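Local atomic coordinates of putative alpha-L-fucosidase (Bacteroides thetaiotaomicron VPI-5482, PDB entry 3GZA), a protein that probably hydrolyses alpha-L-fucosidic linkages, releasing L-fucose from glycans, as a member of glycoside hydrolase family 29. Residues Ala268-Pro273 with Arg309-Ile314; Leu360-Glu365 with Phe437-Val442; Ile372-Ile377 with Asp433-Ser438; Gln385-Ala390 with Thr424-Ile429; Glu389-Gly394 with Glu417-Arg422. All blocks are in the same frame, centred on the assembly; numbering follows the deposited sequence.

Interaction 1. Residues Ala268-Pro273 with Arg309-Ile314; sequences AMADTP and RNATLI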
# COMPACT_ATOMS: atom_id res chain seq x y z
N ALA A 268 -22.25 -21.20 20.84
CA ALA A 268 -22.98 -20.32 19.95
C ALA A 268 -22.81 -18.82 20.13
O ALA A 268 -22.83 -18.26 21.21
CB ALA A 268 -24.49 -20.66 20.03
N MSE A 269 -22.64 -18.18 19.00
CA MSE A 269 -22.58 -16.73 18.90
C MSE A 269 -23.79 -16.26 18.08
O MSE A 269 -24.14 -16.86 17.09
CB MSE A 269 -21.32 -16.30 18.17
CG MSE A 269 -21.15 -14.89 18.07
SE MSE A 269 -21.69 -14.12 16.34
CE MSE A 269 -20.07 -14.52 15.40
N ALA A 270 -24.47 -15.22 18.57
CA ALA A 270 -25.55 -14.55 17.83
C ALA A 270 -25.04 -13.16 17.52
O ALA A 270 -24.24 -12.59 18.28
CB ALA A 270 -26.83 -14.47 18.67
N ASP A 271 -25.44 -12.60 16.37
CA ASP A 271 -25.02 -11.25 16.06
C ASP A 271 -26.05 -10.53 15.20
O ASP A 271 -26.85 -11.18 14.52
CB ASP A 271 -23.60 -11.15 15.45
CG ASP A 271 -23.43 -11.78 14.07
OD1 ASP A 271 -24.29 -12.47 13.51
OD2 ASP A 271 -22.30 -11.57 13.51
N THR A 272 -26.01 -9.21 15.28
CA THR A 272 -26.89 -8.38 14.48
C THR A 272 -26.39 -6.95 14.49
O THR A 272 -25.87 -6.49 15.46
CB THR A 272 -28.34 -8.37 15.02
OG1 THR A 272 -29.19 -7.53 14.20
CG2 THR A 272 -28.44 -7.89 16.49
N PRO A 273 -26.55 -6.28 13.36
CA PRO A 273 -26.32 -4.84 13.42
C PRO A 273 -27.41 -4.22 14.30
O PRO A 273 -28.52 -4.75 14.37
CB PRO A 273 -26.57 -4.37 11.99
CG PRO A 273 -27.07 -5.45 11.26
CD PRO A 273 -26.95 -6.74 12.01
N ARG A 309 -31.11 -18.26 25.11
CA ARG A 309 -30.97 -19.51 24.38
C ARG A 309 -29.48 -19.94 24.34
O ARG A 309 -29.04 -20.61 23.42
CB ARG A 309 -31.54 -19.40 22.95
CG ARG A 309 -33.01 -19.34 22.89
CD ARG A 309 -33.53 -19.27 21.47
NE ARG A 309 -34.99 -19.21 21.48
CZ ARG A 309 -35.72 -19.09 20.37
NH1 ARG A 309 -35.16 -19.03 19.19
NH2 ARG A 309 -37.03 -19.00 20.46
N ASN A 310 -28.71 -19.60 25.38
CA ASN A 310 -27.35 -20.11 25.53
C ASN A 310 -26.41 -19.66 24.42
O ASN A 310 -25.56 -20.41 23.98
CB ASN A 310 -27.38 -21.66 25.54
CG ASN A 310 -26.10 -22.27 26.05
OD1 ASN A 310 -25.36 -21.66 26.86
ND2 ASN A 310 -25.85 -23.55 25.65
N ALA A 311 -26.58 -18.43 23.95
CA ALA A 311 -25.69 -17.83 22.99
C ALA A 311 -25.27 -16.43 23.48
O ALA A 311 -26.07 -15.69 24.00
CB ALA A 311 -26.37 -17.73 21.58
N THR A 312 -24.01 -16.07 23.32
CA THR A 312 -23.54 -14.73 23.56
C THR A 312 -23.86 -13.89 22.34
O THR A 312 -23.60 -14.28 21.19
CB THR A 312 -22.07 -14.72 23.96
OG1 THR A 312 -22.00 -15.23 25.32
CG2 THR A 312 -21.46 -13.29 23.88
N LEU A 313 -24.41 -12.71 22.58
CA LEU A 313 -24.91 -11.81 21.55
C LEU A 313 -23.93 -10.70 21.27
O LEU A 313 -23.46 -10.01 22.21
CB LEU A 313 -26.23 -11.22 22.04
CG LEU A 313 -26.89 -10.10 21.22
CD1 LEU A 313 -27.31 -10.61 19.81
CD2 LEU A 313 -28.11 -9.45 21.95
N ILE A 314 -23.65 -10.46 19.99
CA ILE A 314 -22.79 -9.39 19.56
C ILE A 314 -23.58 -8.35 18.77
O ILE A 314 -24.18 -8.68 17.77
CB ILE A 314 -21.57 -9.88 18.73
CG1 ILE A 314 -20.78 -10.92 19.55
CG2 ILE A 314 -20.70 -8.66 18.31
CD1 ILE A 314 -19.50 -11.49 18.81
O HOH W 1 -22.39 -19.31 23.83
O HOH W 2 -23.75 -22.34 23.06
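Met269, present as selenomethionine, lays its CG obliquely against the outer methyl of Ile314, with CG 3.9 Å from Ile314 CD1. Placing CG opposite its own backbone N (chi1 -178°) starts the chain along this neighbour, and bends at chi2 and chi3 shape its outer part; the side chain comes close to a bound HEPES molecule. On the face where Met269 lies, Asp271 turns its CB to Ile314 CB at 4.1 Å, whereas its carboxylate leads off to Trp219, whose NE1 bonds OD1. The two strands run parallel as neighbours in the TIM barrel of the fucosidase, joined through helix 296-304 in a beta-alpha-beta unit. Four backbone hydrogen bonds link them in alternation, among them the nearly straight Ala270 N to Thr312 O bond of 2.9 Å. On the opposite face of the sheet Ala270 CB meets Leu313 CD1 at 4.1 Å. At the start of the contact Ala268 CB packs on Ala311 CB at 3.8 Å. Just beside them, a water accepts from Ala268 N and donates to Asn310 O, 2.8 Å from it, while the Asn310 amide bonds Glu381, Cys231 and His407.

Interaction 2. Residues Leu360-Glu365 with Phe437-Val442; sequences LKLGKE and FSAYSV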
# COMPACT_ATOMS: atom_id res chain seq x y z
N LEU A 360 -38.75 -23.61 44.18
CA LEU A 360 -38.62 -22.21 44.52
C LEU A 360 -39.89 -21.74 45.24
O LEU A 360 -40.95 -21.63 44.63
CB LEU A 360 -38.35 -21.42 43.23
CG LEU A 360 -38.01 -19.95 43.31
CD1 LEU A 360 -36.77 -19.73 44.16
CD2 LEU A 360 -37.82 -19.40 41.92
N LYS A 361 -39.78 -21.48 46.54
CA LYS A 361 -40.92 -20.97 47.30
C LYS A 361 -40.93 -19.47 47.01
O LYS A 361 -39.86 -18.83 46.94
CB LYS A 361 -40.77 -21.26 48.79
CG LYS A 361 -40.88 -22.72 49.14
N LEU A 362 -42.11 -18.90 46.79
CA LEU A 362 -42.19 -17.48 46.44
C LEU A 362 -42.44 -16.53 47.62
O LEU A 362 -42.32 -15.30 47.45
CB LEU A 362 -43.23 -17.23 45.34
CG LEU A 362 -42.99 -17.94 44.02
CD1 LEU A 362 -44.02 -17.47 43.03
CD2 LEU A 362 -41.58 -17.66 43.49
N GLY A 363 -42.76 -17.07 48.79
CA GLY A 363 -42.99 -16.25 49.99
C GLY A 363 -44.46 -15.90 50.19
O GLY A 363 -44.94 -15.83 51.33
N LYS A 364 -45.16 -15.63 49.10
CA LYS A 364 -46.58 -15.37 49.13
C LYS A 364 -47.10 -15.63 47.74
O LYS A 364 -46.33 -15.57 46.76
CB LYS A 364 -46.87 -13.92 49.53
CG LYS A 364 -46.59 -12.90 48.43
CD LYS A 364 -46.48 -11.47 48.98
CE LYS A 364 -46.56 -10.44 47.86
NZ LYS A 364 -47.99 -10.27 47.43
N GLU A 365 -48.40 -15.92 47.65
CA GLU A 365 -49.03 -16.12 46.36
C GLU A 365 -48.89 -14.83 45.58
O GLU A 365 -49.22 -13.76 46.09
CB GLU A 365 -50.50 -16.46 46.50
CG GLU A 365 -51.16 -16.74 45.16
CD GLU A 365 -52.63 -16.94 45.28
OE1 GLU A 365 -53.32 -15.98 45.69
OE2 GLU A 365 -53.10 -18.05 44.96
N PHE A 437 -31.80 -20.75 39.56
CA PHE A 437 -33.18 -21.03 39.16
C PHE A 437 -33.93 -19.88 39.84
O PHE A 437 -34.01 -19.80 41.06
CB PHE A 437 -33.69 -22.42 39.54
CG PHE A 437 -35.17 -22.60 39.31
CD1 PHE A 437 -35.77 -22.19 38.13
CD2 PHE A 437 -35.96 -23.22 40.27
CE1 PHE A 437 -37.12 -22.36 37.92
CE2 PHE A 437 -37.32 -23.41 40.05
CZ PHE A 437 -37.91 -22.95 38.88
N SER A 438 -34.42 -18.95 39.03
CA SER A 438 -35.04 -17.71 39.52
C SER A 438 -36.37 -17.41 38.86
O SER A 438 -36.56 -17.73 37.71
CB SER A 438 -34.13 -16.51 39.26
OG SER A 438 -32.91 -16.60 39.94
N ALA A 439 -37.25 -16.74 39.58
CA ALA A 439 -38.58 -16.37 39.08
C ALA A 439 -38.73 -14.87 39.02
O ALA A 439 -38.20 -14.15 39.89
CB ALA A 439 -39.68 -16.95 39.97
N TYR A 440 -39.48 -14.40 38.02
CA TYR A 440 -39.74 -13.00 37.79
C TYR A 440 -41.17 -12.72 37.39
O TYR A 440 -41.84 -13.57 36.83
CB TYR A 440 -38.87 -12.44 36.65
CG TYR A 440 -37.41 -12.70 36.84
CD1 TYR A 440 -36.86 -13.88 36.46
CD2 TYR A 440 -36.58 -11.74 37.42
CE1 TYR A 440 -35.52 -14.13 36.68
CE2 TYR A 440 -35.27 -11.96 37.62
CZ TYR A 440 -34.74 -13.17 37.27
OH TYR A 440 -33.41 -13.43 37.48
N SER A 441 -41.61 -11.50 37.67
CA SER A 441 -42.90 -11.02 37.19
C SER A 441 -42.58 -9.78 36.37
O SER A 441 -42.09 -8.79 36.90
CB SER A 441 -43.85 -10.68 38.33
OG SER A 441 -45.10 -10.42 37.77
N VAL A 442 -42.85 -9.84 35.08
CA VAL A 442 -42.54 -8.74 34.18
C VAL A 442 -43.77 -8.33 33.39
O VAL A 442 -44.39 -9.15 32.74
CB VAL A 442 -41.40 -9.13 33.21
CG1 VAL A 442 -41.10 -8.00 32.18
CG2 VAL A 442 -40.14 -9.49 34.00
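Leu360 drives one branch into the backbone and methyl of Ala439: its CD2 lies 3.6 Å from Ala439 CB and equally near Ala439 N. Leu360 is modelled in two conformers, and these contacts belong to one of them. In that conformer chi1 (-173°) carries CG toward the other sheet, and the turn at chi2 (58°) helps set CD2 over one face of the Phe437 ring, while CB comes within 3.9 Å of Phe437 CE2. Leu362 adds a lighter touch, its CD2 standing 4.1 Å from Ala439 CB. The strands 360-362 and 437-440 are not neighbours in one sheet; their axes pass 8.5 Å apart, and they face each other across the interior of the beta sandwich of the F5/8 type C-like domain. Leu421 and Ile351 pack round the same core. Beyond Leu362 the contact ends. The chain turns a corner at Gly363 to Glu365, and this solvent-exposed part makes no contact with 437-442, where Ser441 is likewise exposed. The side-chain contacts are apolar and buried, and the leucine methyl also rests on the backbone of Ser438 and Ala439, consistent with apolar packing as the force that joins the two sheets here.

Interaction 3. Residues Ile372-Ile377 with Asp433-Ser438; sequences IIQENI and DIINFS
The amides of Gln374 and Asn436 meet with their planes 70° apart: Asn436 ND2 donates to Gln374 OE1 over 3.0 Å, almost straight, within the plane of its own amide and onto a lone pair in the plane of the acceptor. They sit on two antiparallel strands, 366-375 and 434-440, that are neighbours in one sheet of the C-terminal beta sandwich, and a classic beta bulge interrupts the pairing. A second flat pair is set differently. Asn376 ND2 also donates within its amide plane, but it reaches Asp433 OD2 from above the carboxylate, whose plane stands nearly perpendicular to the amide. OD2 has a further donor in Asn379. The Phe437 ring contributes its edge, with Ile372 O lying near the ring plane, 3.8 Å from CD1. In the bulge Ile435 and Asn436 both face Gln374, whose carbonyl oxygen takes a hydrogen bond from Ile435 N at 2.9 Å and a weak one from Asn436 N. Here Ile435 sets its CG2 3.5 Å from Asn376 CB, the side chains crossing at about a right angle. On the face carrying Phe437, Ile373 and Ile434 bring their CG2 methyls together loosely and turn toward Leu423 of the other sheet. Past the bulge the pairing resumes, with Asn376 N bonded to Asp433 O at 2.8 Å. The carboxylate of Glu375 accepts from the backbone of Gly406, Arg382 and Ile383, and its OE2 also accepts a hydrogen bond from a water 2.6 Å away that itself accepts from Asp433 N.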
# COMPACT_ATOMS: atom_id res chain seq x y z
N ILE A 372 -35.49 -17.97 34.95
CA ILE A 372 -34.16 -18.06 34.38
C ILE A 372 -33.56 -19.30 35.02
O ILE A 372 -33.80 -19.55 36.19
CB ILE A 372 -33.31 -16.80 34.67
CG1 ILE A 372 -33.83 -15.66 33.78
CG2 ILE A 372 -31.81 -17.04 34.46
CD1 ILE A 372 -33.06 -14.38 33.92
N ILE A 373 -32.86 -20.09 34.20
CA ILE A 373 -32.15 -21.28 34.68
C ILE A 373 -30.75 -21.17 34.13
O ILE A 373 -30.57 -20.79 32.98
CB ILE A 373 -32.72 -22.59 34.14
CG1 ILE A 373 -34.25 -22.58 34.14
CG2 ILE A 373 -32.11 -23.82 34.93
CD1 ILE A 373 -34.87 -23.73 33.33
N GLN A 374 -29.75 -21.44 34.96
CA GLN A 374 -28.35 -21.43 34.52
C GLN A 374 -27.62 -22.63 35.08
O GLN A 374 -27.74 -22.92 36.27
CB GLN A 374 -27.62 -20.17 35.01
CG GLN A 374 -28.17 -18.85 34.56
CD GLN A 374 -27.24 -17.71 34.92
OE1 GLN A 374 -27.44 -17.06 35.94
NE2 GLN A 374 -26.17 -17.51 34.15
N GLU A 375 -26.87 -23.32 34.22
CA GLU A 375 -25.98 -24.38 34.64
C GLU A 375 -24.60 -23.77 34.91
O GLU A 375 -24.29 -22.68 34.43
CB GLU A 375 -25.84 -25.46 33.57
CG GLU A 375 -27.09 -26.24 33.31
CD GLU A 375 -26.88 -27.37 32.30
OE1 GLU A 375 -27.04 -27.06 31.11
OE2 GLU A 375 -26.60 -28.54 32.72
N ASN A 376 -23.79 -24.46 35.73
CA ASN A 376 -22.39 -24.08 35.96
C ASN A 376 -21.63 -24.56 34.70
O ASN A 376 -21.22 -25.71 34.60
CB ASN A 376 -21.85 -24.75 37.23
CG ASN A 376 -20.63 -24.06 37.77
OD1 ASN A 376 -20.19 -23.06 37.24
ND2 ASN A 376 -20.11 -24.59 38.87
N ILE A 377 -21.54 -23.68 33.72
CA ILE A 377 -21.02 -24.03 32.40
C ILE A 377 -19.63 -24.69 32.37
O ILE A 377 -19.35 -25.52 31.49
CB ILE A 377 -21.12 -22.84 31.43
CG1 ILE A 377 -21.22 -23.33 29.96
CG2 ILE A 377 -20.01 -21.82 31.68
CD1 ILE A 377 -22.41 -24.24 29.73
N ASP A 433 -25.72 -29.15 37.80
CA ASP A 433 -25.05 -28.16 38.64
C ASP A 433 -25.73 -26.83 38.29
O ASP A 433 -25.27 -26.05 37.44
CB ASP A 433 -23.55 -28.21 38.36
CG ASP A 433 -22.73 -27.31 39.28
OD1 ASP A 433 -23.29 -26.56 40.11
OD2 ASP A 433 -21.49 -27.37 39.18
N ILE A 434 -26.85 -26.59 38.96
CA ILE A 434 -27.69 -25.44 38.67
C ILE A 434 -27.23 -24.29 39.56
O ILE A 434 -27.38 -24.35 40.78
CB ILE A 434 -29.18 -25.81 38.86
CG1 ILE A 434 -29.57 -26.93 37.87
CG2 ILE A 434 -30.06 -24.58 38.70
CD1 ILE A 434 -30.79 -27.72 38.24
N ILE A 435 -26.68 -23.24 38.95
CA ILE A 435 -26.19 -22.11 39.71
C ILE A 435 -27.28 -21.07 39.91
O ILE A 435 -27.14 -20.20 40.76
CB ILE A 435 -24.91 -21.48 39.09
CG1 ILE A 435 -25.20 -20.87 37.70
CG2 ILE A 435 -23.82 -22.53 39.00
CD1 ILE A 435 -24.07 -20.03 37.17
N ASN A 436 -28.39 -21.19 39.17
CA ASN A 436 -29.46 -20.23 39.27
C ASN A 436 -30.77 -20.80 38.72
O ASN A 436 -30.81 -21.27 37.59
CB ASN A 436 -29.05 -18.98 38.47
CG ASN A 436 -30.11 -17.89 38.45
OD1 ASN A 436 -31.07 -17.92 39.19
ND2 ASN A 436 -29.91 -16.89 37.59
N PHE A 437 -31.80 -20.75 39.56
CA PHE A 437 -33.18 -21.03 39.16
C PHE A 437 -33.93 -19.88 39.84
O PHE A 437 -34.01 -19.80 41.06
CB PHE A 437 -33.69 -22.42 39.54
CG PHE A 437 -35.17 -22.60 39.31
CD1 PHE A 437 -35.77 -22.19 38.13
CD2 PHE A 437 -35.96 -23.22 40.27
CE1 PHE A 437 -37.12 -22.36 37.92
CE2 PHE A 437 -37.32 -23.41 40.05
CZ PHE A 437 -37.91 -22.95 38.88
N SER A 438 -34.42 -18.95 39.03
CA SER A 438 -35.04 -17.71 39.52
C SER A 438 -36.37 -17.41 38.86
O SER A 438 -36.56 -17.73 37.71
CB SER A 438 -34.13 -16.51 39.26
OG SER A 438 -32.91 -16.60 39.94
O HOH W 3 -25.38 -28.79 35.01

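Interaction 4. Residues Gln385-Ala390 with Thr424-Ile429; sequences QYQIEA and TVSESI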
# COMPACT_ATOMS: atom_id res chain seq x y z
N GLN A 385 -33.42 -32.64 29.41
CA GLN A 385 -34.87 -32.42 29.36
C GLN A 385 -35.27 -31.84 30.70
O GLN A 385 -34.84 -32.34 31.74
CB GLN A 385 -35.64 -33.73 29.16
CG GLN A 385 -35.45 -34.48 27.81
CD GLN A 385 -36.18 -33.85 26.63
OE1 GLN A 385 -37.14 -33.10 26.80
NE2 GLN A 385 -35.76 -34.19 25.42
N TYR A 386 -36.09 -30.78 30.69
CA TYR A 386 -36.57 -30.20 31.95
C TYR A 386 -37.99 -29.67 31.82
O TYR A 386 -38.49 -29.43 30.73
CB TYR A 386 -35.67 -29.07 32.44
CG TYR A 386 -35.77 -27.83 31.57
CD1 TYR A 386 -36.77 -26.88 31.79
CD2 TYR A 386 -34.89 -27.61 30.51
CE1 TYR A 386 -36.89 -25.77 30.97
CE2 TYR A 386 -34.99 -26.51 29.72
CZ TYR A 386 -35.99 -25.59 29.94
OH TYR A 386 -36.10 -24.47 29.14
N GLN A 387 -38.64 -29.52 32.97
CA GLN A 387 -39.98 -28.94 33.00
C GLN A 387 -40.03 -27.95 34.15
O GLN A 387 -39.33 -28.12 35.14
CB GLN A 387 -41.06 -29.99 33.24
CG GLN A 387 -41.09 -31.15 32.28
CD GLN A 387 -40.08 -32.23 32.64
OE1 GLN A 387 -40.08 -32.73 33.78
NE2 GLN A 387 -39.22 -32.60 31.68
N ILE A 388 -40.83 -26.90 33.99
CA ILE A 388 -41.05 -25.97 35.10
C ILE A 388 -42.54 -26.01 35.40
O ILE A 388 -43.38 -25.94 34.50
CB ILE A 388 -40.60 -24.56 34.79
CG1 ILE A 388 -39.08 -24.54 34.51
CG2 ILE A 388 -40.97 -23.60 35.97
CD1 ILE A 388 -38.57 -23.24 34.14
N GLU A 389 -42.85 -26.19 36.68
CA GLU A 389 -44.22 -26.23 37.18
C GLU A 389 -44.43 -25.09 38.14
O GLU A 389 -43.48 -24.65 38.78
CB GLU A 389 -44.49 -27.53 37.93
CG GLU A 389 -44.51 -28.74 37.07
CD GLU A 389 -44.60 -29.98 37.92
OE1 GLU A 389 -43.55 -30.37 38.49
OE2 GLU A 389 -45.70 -30.55 38.03
N ALA A 390 -45.66 -24.60 38.21
CA ALA A 390 -46.07 -23.56 39.14
C ALA A 390 -47.15 -24.12 40.03
O ALA A 390 -48.03 -24.86 39.57
CB ALA A 390 -46.60 -22.34 38.38
N THR A 424 -37.82 -29.50 37.32
CA THR A 424 -37.51 -30.93 37.32
C THR A 424 -36.68 -31.21 36.07
O THR A 424 -37.10 -30.88 34.96
CB THR A 424 -38.76 -31.78 37.26
OG1 THR A 424 -39.60 -31.45 38.37
CG2 THR A 424 -38.40 -33.25 37.30
N VAL A 425 -35.50 -31.78 36.26
CA VAL A 425 -34.64 -32.21 35.15
C VAL A 425 -34.93 -33.71 35.00
O VAL A 425 -34.50 -34.53 35.82
CB VAL A 425 -33.15 -31.96 35.48
CG1 VAL A 425 -32.23 -32.47 34.33
CG2 VAL A 425 -32.89 -30.47 35.74
N SER A 426 -35.74 -34.06 34.00
CA SER A 426 -36.12 -35.46 33.77
C SER A 426 -35.08 -36.31 33.03
O SER A 426 -35.12 -37.55 33.12
CB SER A 426 -37.44 -35.51 33.02
OG SER A 426 -37.38 -34.73 31.86
N GLU A 427 -34.19 -35.65 32.28
CA GLU A 427 -33.13 -36.33 31.57
C GLU A 427 -31.87 -35.52 31.74
O GLU A 427 -31.89 -34.30 31.57
CB GLU A 427 -33.47 -36.49 30.08
CG GLU A 427 -32.53 -37.45 29.33
CD GLU A 427 -32.62 -37.35 27.79
OE1 GLU A 427 -33.67 -36.88 27.26
OE2 GLU A 427 -31.62 -37.73 27.11
N SER A 428 -30.77 -36.18 32.08
CA SER A 428 -29.48 -35.51 32.22
C SER A 428 -28.36 -36.53 32.04
O SER A 428 -28.55 -37.73 32.33
CB SER A 428 -29.37 -34.78 33.58
OG SER A 428 -29.57 -35.70 34.64
N ILE A 429 -27.23 -36.08 31.55
CA ILE A 429 -26.06 -36.94 31.33
C ILE A 429 -25.12 -36.95 32.53
O ILE A 429 -24.18 -37.71 32.55
CB ILE A 429 -25.31 -36.59 30.02
CG1 ILE A 429 -24.84 -35.14 30.03
CG2 ILE A 429 -26.24 -36.96 28.80
CD1 ILE A 429 -23.87 -34.77 28.92
O HOH W 4 -34.28 -36.09 24.96
O HOH W 5 -41.34 -29.54 37.60
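Gln387 reaches across to Ser426 with a folded side chain. From CB, which looks to the more exposed face of the sheet, CG leads on and the chain bends sharply at chi2 (82°), turning the amide back toward the partner strand. CD then passes 3.8 Å from Ser426 OG, and OE1 lies 3.8 Å from Thr424 CB, with CG2 of that threonine close by. At the tip NE2 donates to Ser426 OG over 2.8 Å, nearly straight and within the amide plane. That hydroxyl in turn gives a weak bond to Gln385 O. The strands 383-392 and 420-428 run antiparallel in the second sheet of the C-terminal beta sandwich, and here they carry a classic bulge: Ser426 and Glu427 both face Gln385, whose carbonyl oxygen gathers weak bonds from both backbone nitrogens. Beyond the bulge Gln387 and Thr424 form a hydrogen-bonded pair, Thr424 N reaching Gln387 O almost in line at 3.0 Å. On the buried face Tyr386 lets its ring leave the partner strand, with its hydroxyl held by Glu411 and Arg409, while its CA and CB lie against Thr424 O, CA at 3.1 Å. At one end of the polar face a water joins Glu389 OE1 to Thr424 OG1, lying 2.7 Å from the latter; the same carboxylate is paired with Arg422. Polar groups and water thus bridge the strands on the side toward solvent, and the bond from Gln387 NE2 to Ser426 OG is a firm side-chain link beside a bulge whose own backbone bonds are weak.

Interaction 5. Residues Glu389-Gly394 with Glu417-Arg422; sequences EAKVNG and EATALR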
# COMPACT_ATOMS: atom_id res chain seq x y z
N GLU A 389 -42.85 -26.19 36.68
CA GLU A 389 -44.22 -26.23 37.18
C GLU A 389 -44.43 -25.09 38.14
O GLU A 389 -43.48 -24.65 38.78
CB GLU A 389 -44.49 -27.53 37.93
CG GLU A 389 -44.51 -28.74 37.07
CD GLU A 389 -44.60 -29.98 37.92
OE1 GLU A 389 -43.55 -30.37 38.49
OE2 GLU A 389 -45.70 -30.55 38.03
N ALA A 390 -45.66 -24.60 38.21
CA ALA A 390 -46.07 -23.56 39.14
C ALA A 390 -47.15 -24.12 40.03
O ALA A 390 -48.03 -24.86 39.57
CB ALA A 390 -46.60 -22.34 38.38
N LYS A 391 -47.05 -23.82 41.32
CA LYS A 391 -48.07 -24.26 42.29
C LYS A 391 -49.13 -23.17 42.31
O LYS A 391 -48.91 -22.10 42.87
CB LYS A 391 -47.47 -24.50 43.68
CG LYS A 391 -48.48 -25.07 44.66
CD LYS A 391 -47.90 -25.23 46.07
CE LYS A 391 -47.32 -26.61 46.33
NZ LYS A 391 -48.38 -27.61 46.64
N VAL A 392 -50.29 -23.48 41.72
CA VAL A 392 -51.38 -22.55 41.52
C VAL A 392 -52.64 -23.11 42.20
O VAL A 392 -53.11 -24.21 41.86
CB VAL A 392 -51.63 -22.33 40.02
CG1 VAL A 392 -52.79 -21.38 39.80
CG2 VAL A 392 -50.35 -21.82 39.33
N ASN A 393 -53.14 -22.38 43.19
CA ASN A 393 -54.26 -22.84 44.00
C ASN A 393 -53.98 -24.19 44.66
O ASN A 393 -54.86 -25.05 44.74
CB ASN A 393 -55.55 -22.89 43.18
CG ASN A 393 -55.95 -21.55 42.66
OD1 ASN A 393 -55.99 -20.57 43.42
ND2 ASN A 393 -56.27 -21.47 41.38
N GLY A 394 -52.74 -24.34 45.13
CA GLY A 394 -52.29 -25.56 45.79
C GLY A 394 -52.01 -26.75 44.90
O GLY A 394 -51.71 -27.84 45.41
N GLU A 417 -50.74 -17.05 39.06
CA GLU A 417 -50.67 -16.65 40.45
C GLU A 417 -50.20 -17.90 41.16
O GLU A 417 -50.96 -18.88 41.27
CB GLU A 417 -52.05 -16.21 40.96
CG GLU A 417 -52.55 -14.96 40.31
CD GLU A 417 -51.65 -13.77 40.60
OE1 GLU A 417 -51.34 -13.52 41.79
OE2 GLU A 417 -51.27 -13.08 39.64
N ALA A 418 -48.98 -17.84 41.66
CA ALA A 418 -48.32 -19.02 42.20
C ALA A 418 -47.73 -18.81 43.58
O ALA A 418 -47.40 -17.71 43.96
CB ALA A 418 -47.17 -19.44 41.20
N THR A 419 -47.59 -19.90 44.32
CA THR A 419 -46.91 -19.85 45.61
C THR A 419 -45.50 -20.46 45.51
O THR A 419 -44.69 -20.31 46.42
CB THR A 419 -47.71 -20.54 46.69
OG1 THR A 419 -48.01 -21.89 46.30
CG2 THR A 419 -49.04 -19.79 46.93
N ALA A 420 -45.21 -21.14 44.41
CA ALA A 420 -43.93 -21.78 44.26
C ALA A 420 -43.75 -22.21 42.83
O ALA A 420 -44.71 -22.34 42.09
CB ALA A 420 -43.86 -22.99 45.21
N LEU A 421 -42.49 -22.34 42.41
CA LEU A 421 -42.14 -22.90 41.10
C LEU A 421 -41.28 -24.12 41.35
O LEU A 421 -40.59 -24.21 42.36
CB LEU A 421 -41.34 -21.93 40.25
CG LEU A 421 -42.04 -20.70 39.70
CD1 LEU A 421 -41.10 -20.05 38.72
CD2 LEU A 421 -43.35 -21.04 39.02
N ARG A 422 -41.30 -25.05 40.41
CA ARG A 422 -40.47 -26.23 40.57
C ARG A 422 -39.85 -26.61 39.25
O ARG A 422 -40.54 -26.75 38.25
CB ARG A 422 -41.26 -27.41 41.11
CG ARG A 422 -40.40 -28.65 41.41
CD ARG A 422 -41.17 -29.65 42.21
NE ARG A 422 -42.36 -30.11 41.49
CZ ARG A 422 -43.34 -30.83 42.05
NH1 ARG A 422 -43.31 -31.15 43.34
NH2 ARG A 422 -44.39 -31.22 41.32
O HOH W 5 -41.34 -29.54 37.60
O HOH W 6 -50.76 -22.30 45.30
O HOH W 7 -51.53 -20.08 44.08
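Ala390 CB touches both Leu421 CD2, 3.6 Å away, and Ala418 CB, 4.1 Å away, on the face turned to the interior of the C-terminal beta sandwich, where Leu421 also touches Phe437 and Ala439. The antiparallel strands 383-392 and 420-428 pair here within one sheet, while residues 417-418 belong to a strand of the other; the chain turns the corner at Thr419. Lys391 O accepts from Thr419 N at that corner, nearly in line with the carbonyl. Further out, Lys391 bends at chi3 (-93°) after its CD has crossed Thr419 OG1 at 3.3 Å. Ala420 N, close by, is buried and has no partner in the model. At the polar edge Glu389 and Arg422 run side by side and form a salt bridge. Arg422 turns NE and NH2 side-on to one oxygen, Glu389 OE1, which lies 3.1 Å from NH2 and in the guanidinium plane; both donors come from the same face of the carboxylate, well above its plane. Trp396 makes a cation-pi contact with this arginine. At the far end, where the strand gives way to a turn, a water accepts from Asn393 N and donates to Glu417 O, 3.1 Å from it.

How the interactions relate
Interaction 1 belongs to the barrel, where the side chain of Met269 lies about 4 Å from a bound HEPES molecule and that of Asp271 about 4 Å from an ethanediol, probably from the crystallisation liquor; the other four build the C-terminal sandwich. Interaction 3 lies nearest to it, its closest atoms about 5 Å away, and Asn310 of interaction 1 bonds Glu381 and His407 of the C-terminal region. Interactions 4 and 5 follow one strand pair in succession and share a water. Interaction 3 pairs strands of the facing sheet, and Ile373 CD1 meets Ile388 CD1 at 3.8 Å in the core between. Interaction 2 spans both sheets; its centre is 9 Å from that of interaction 5.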